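Long-range contact in protein tudor (Drosophila melanogaster, PDB 4Q5W), which probably binds symmetrically dimethylated arginines of the Piwi protein Aubergine through its Tudor domains and supports germ-cell formation in the piRNA pathway: residues F63-I68 / L81-N86. Residues are numbered along the deposited sequence; the frame is centred on the assembly and turned at random.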
ATOM      1  N   PHE A  63      -3.046  -0.823 -15.821  1.00 17.97           N
ATOM      2  CA  PHE A  63      -4.238  -0.108 -15.363  1.00 18.44           C
ATOM      3  C   PHE A  63      -4.714  -0.535 -13.975  1.00 15.71           C
ATOM      4  O   PHE A  63      -4.649  -1.712 -13.624  1.00 18.72           O
ATOM      5  CB  PHE A  63      -5.360  -0.238 -16.400  1.00 15.15           C
ATOM      6  CG  PHE A  63      -5.055   0.450 -17.713  1.00 17.13           C
ATOM      7  CD1 PHE A  63      -4.410  -0.230 -18.736  1.00 19.80           C
ATOM      8  CD2 PHE A  63      -5.410   1.772 -17.921  1.00 14.89           C
ATOM      9  CE1 PHE A  63      -4.121   0.395 -19.939  1.00 21.90           C
ATOM     10  CE2 PHE A  63      -5.135   2.404 -19.130  1.00 21.35           C
ATOM     11  CZ  PHE A  63      -4.488   1.716 -20.138  1.00 24.44           C
ATOM     12  N   TYR A  64      -5.197   0.434 -13.197  1.00 10.72           N
ATOM     13  CA  TYR A  64      -5.538   0.228 -11.796  1.00 12.11           C
ATOM     14  C   TYR A  64      -6.842   0.920 -11.402  1.00 14.30           C
ATOM     15  O   TYR A  64      -7.143   2.024 -11.872  1.00 16.61           O
ATOM     16  CB  TYR A  64      -4.435   0.814 -10.928  1.00 10.05           C
ATOM     17  CG  TYR A  64      -3.128   0.077 -11.015  1.00 12.41           C
ATOM     18  CD1 TYR A  64      -2.224   0.332 -12.033  1.00 11.82           C
ATOM     19  CD2 TYR A  64      -2.789  -0.864 -10.058  1.00 15.93           C
ATOM     20  CE1 TYR A  64      -1.012  -0.353 -12.109  1.00 13.17           C
ATOM     21  CE2 TYR A  64      -1.580  -1.543 -10.118  1.00 16.08           C
ATOM     22  CZ  TYR A  64      -0.699  -1.281 -11.137  1.00 19.92           C
ATOM     23  OH  TYR A  64       0.500  -1.962 -11.189  1.00 23.07           O
ATOM     24  N   ARG A  65      -7.601   0.290 -10.512  1.00 13.99           N
ATOM     25  CA  ARG A  65      -8.726   0.968  -9.905  1.00 11.63           C
ATOM     26  C   ARG A  65      -8.209   2.115  -9.055  1.00 13.60           C
ATOM     27  O   ARG A  65      -7.232   1.959  -8.321  1.00 12.40           O
ATOM     28  CB  ARG A  65      -9.536   0.021  -9.029  1.00 11.28           C
ATOM     29  CG  ARG A  65     -10.195  -1.106  -9.807  1.00 10.43           C
ATOM     30  CD  ARG A  65     -11.378  -1.642  -9.037  1.00 10.73           C
ATOM     31  NE  ARG A  65     -10.966  -2.293  -7.795  1.00 15.65           N
ATOM     32  CZ  ARG A  65     -11.818  -2.693  -6.859  1.00 13.60           C
ATOM     33  NH1 ARG A  65     -11.367  -3.279  -5.752  1.00 15.68           N
ATOM     34  NH2 ARG A  65     -13.121  -2.509  -7.038  1.00 13.13           N
ATOM     35  N   SER A  66      -8.874   3.261  -9.142  1.00 11.44           N
ATOM     36  CA  SER A  66      -8.387   4.460  -8.475  1.00 10.20           C
ATOM     37  C   SER A  66      -9.490   5.285  -7.840  1.00 14.83           C
ATOM     38  O   SER A  66     -10.655   5.180  -8.217  1.00 15.32           O
ATOM     39  CB  SER A  66      -7.632   5.337  -9.474  1.00 13.86           C
ATOM     40  OG  SER A  66      -8.434   5.571 -10.626  1.00 24.55           O
ATOM     41  N   ARG A  67      -9.101   6.131  -6.888  1.00 13.29           N
ATOM     42  CA  ARG A  67     -10.007   7.099  -6.288  1.00 13.44           C
ATOM     43  C   ARG A  67      -9.313   8.454  -6.286  1.00 16.33           C
ATOM     44  O   ARG A  67      -8.127   8.555  -5.968  1.00 15.57           O
ATOM     45  CB  ARG A  67     -10.403   6.705  -4.856  1.00 17.13           C
ATOM     46  CG  ARG A  67     -11.296   7.725  -4.163  1.00 17.67           C
ATOM     47  CD  ARG A  67     -11.934   7.177  -2.883  1.00 15.16           C
ATOM     48  NE  ARG A  67     -10.973   6.442  -2.060  1.00 20.79           N
ATOM     49  CZ  ARG A  67     -10.150   7.010  -1.185  1.00 22.13           C
ATOM     50  NH1 ARG A  67      -9.315   6.261  -0.473  1.00 26.14           N
ATOM     51  NH2 ARG A  67     -10.164   8.327  -1.014  1.00 19.15           N
ATOM     52  N   ILE A  68     -10.048   9.492  -6.657  1.00 13.65           N
ATOM     53  CA  ILE A  68      -9.484  10.832  -6.724  1.00 16.93           C
ATOM     54  C   ILE A  68      -9.230  11.386  -5.328  1.00 18.87           C
ATOM     55  O   ILE A  68     -10.149  11.486  -4.513  1.00 19.83           O
ATOM     56  CB  ILE A  68     -10.418  11.798  -7.483  1.00 18.13           C
ATOM     57  CG1 ILE A  68     -10.753  11.242  -8.873  1.00 13.93           C
ATOM     58  CG2 ILE A  68      -9.784  13.175  -7.598  1.00 20.99           C
ATOM     59  CD1 ILE A  68      -9.558  11.085  -9.785  1.00 15.97           C
ATOM     60  N   LEU A  81      -4.262   4.333  -5.815  1.00 12.53           N
ATOM     61  CA  LEU A  81      -4.548   3.049  -6.447  1.00 11.92           C
ATOM     62  C   LEU A  81      -5.129   2.167  -5.358  1.00 12.12           C
ATOM     63  O   LEU A  81      -4.386   1.558  -4.568  1.00 14.72           O
ATOM     64  CB  LEU A  81      -3.283   2.430  -7.040  1.00 11.95           C
ATOM     65  CG  LEU A  81      -2.436   3.361  -7.931  1.00 13.30           C
ATOM     66  CD1 LEU A  81      -1.276   2.604  -8.559  1.00 16.19           C
ATOM     67  CD2 LEU A  81      -3.289   4.035  -9.006  1.00 12.47           C
ATOM     68  N   ILE A  82      -6.457   2.123  -5.307  1.00 11.41           N
ATOM     69  CA  ILE A  82      -7.175   1.612  -4.141  1.00 14.01           C
ATOM     70  C   ILE A  82      -6.856   0.175  -3.756  1.00 12.21           C
ATOM     71  O   ILE A  82      -6.949  -0.188  -2.582  1.00 13.79           O
ATOM     72  CB  ILE A  82      -8.698   1.768  -4.280  1.00 12.72           C
ATOM     73  CG1 ILE A  82      -9.224   0.970  -5.480  1.00 13.05           C
ATOM     74  CG2 ILE A  82      -9.060   3.242  -4.385  1.00 14.32           C
ATOM     75  CD1 ILE A  82     -10.732   0.789  -5.460  1.00 11.56           C
ATOM     76  N   ASP A  83      -6.478  -0.642  -4.731  1.00 12.79           N
ATOM     77  CA  ASP A  83      -6.194  -2.034  -4.439  1.00 13.31           C
ATOM     78  C   ASP A  83      -4.823  -2.208  -3.812  1.00 10.46           C
ATOM     79  O   ASP A  83      -4.535  -3.268  -3.265  1.00 14.27           O
ATOM     80  CB  ASP A  83      -6.360  -2.903  -5.690  1.00 11.19           C
ATOM     81  CG  ASP A  83      -7.816  -3.014  -6.117  1.00 13.76           C
ATOM     82  OD1 ASP A  83      -8.683  -3.110  -5.216  1.00 11.43           O
ATOM     83  OD2 ASP A  83      -8.092  -2.994  -7.337  1.00 12.29           O
ATOM     84  N   TYR A  84      -4.004  -1.158  -3.854  1.00  9.30           N
ATOM     85  CA  TYR A  84      -2.605  -1.252  -3.413  1.00 13.62           C
ATOM     86  C   TYR A  84      -2.237  -0.256  -2.321  1.00 16.08           C
ATOM     87  O   TYR A  84      -1.488  -0.588  -1.383  1.00 14.35           O
ATOM     88  CB  TYR A  84      -1.652  -1.100  -4.604  1.00 12.46           C
ATOM     89  CG  TYR A  84      -1.805  -2.208  -5.615  1.00 14.77           C
ATOM     90  CD1 TYR A  84      -2.815  -2.172  -6.576  1.00 11.68           C
ATOM     91  CD2 TYR A  84      -0.972  -3.313  -5.589  1.00 15.91           C
ATOM     92  CE1 TYR A  84      -2.962  -3.197  -7.491  1.00  9.64           C
ATOM     93  CE2 TYR A  84      -1.119  -4.332  -6.497  1.00 12.70           C
ATOM     94  CZ  TYR A  84      -2.120  -4.264  -7.449  1.00 14.29           C
ATOM     95  OH  TYR A  84      -2.262  -5.289  -8.359  1.00 16.97           O
ATOM     96  N   GLY A  85      -2.733   0.969  -2.448  1.00 11.25           N
ATOM     97  CA  GLY A  85      -2.516   1.972  -1.417  1.00 10.12           C
ATOM     98  C   GLY A  85      -1.617   3.139  -1.788  1.00 12.65           C
ATOM     99  O   GLY A  85      -1.719   4.205  -1.183  1.00 13.64           O
ATOM    100  N   ASN A  86      -0.734   2.947  -2.761  1.00 12.48           N
ATOM    101  CA  ASN A  86       0.154   4.016  -3.195  1.00 11.86           C
ATOM    102  C   ASN A  86      -0.593   5.081  -3.979  1.00 12.84           C
ATOM    103  O   ASN A  86      -1.704   4.842  -4.459  1.00 19.11           O
ATOM    104  CB  ASN A  86       1.351   3.484  -3.998  1.00 14.67           C
ATOM    105  CG  ASN A  86       0.938   2.709  -5.230  1.00 17.35           C
ATOM    106  OD1 ASN A  86       0.165   1.759  -5.142  1.00 18.41           O
ATOM    107  ND2 ASN A  86       1.445   3.121  -6.390  1.00 14.51           N
TER
HETATM  108  O   HOH W   1      -6.400  -2.011  -9.269  1.00 11.95           O
HETATM  109  O   HOH W   2      -5.687  -0.259  -7.610  1.00 14.34           O
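Asp83 OD2 is gripped by Arg65 NE at 3.0 Å and by a water that also accepts from Arg65 N, while its other oxygen, OD1, takes Arg65 NH1 at 2.7 Å through the syn lone pair. The salt bridge is therefore side-on, one nitrogen to each oxygen, with guanidinium and carboxylate planes only 26° apart. A bend at chi3 (-66°) turns the end of the arginine toward the acid, and Ile82 CD1 covers one guanidinium face, 3.8 Å above its centre. Further bonds, from NH1 and NH2 to the carbonyls of Lys104 and Ile103 and from Val106 N to OD1, satisfy this buried pair and join it to the segment around Ile103-Val106. With an alanine in place of Arg65, the Asp83 carboxylate is likely to be left without its countercharge, and Ile82 CD1 without the flat group it covers. The backbone of Arg65 joins in as well: its O accepts a bent bond from Ile82 N (3.1 Å), and a second water links the same oxygen to Asp83 N. One residue earlier on the strand, Tyr64 lays one ring face against Leu81 CD1, 4.1 Å from the centroid, and directs its CD2-CE2 edge at the face of Tyr84 in an offset edge-to-face pair, planes at 75°; its hydroxyl is hydrogen-bonded to Asp60 OD2. Two residues beyond Arg65, Arg67 CB packs against Ile82 CG2 at 3.7 Å. Thus the turn between strands 77-81 and 87-90 is fastened over strand 63-71, within the antiparallel, SH3-like beta core of the ninth extended Tudor domain of the protein.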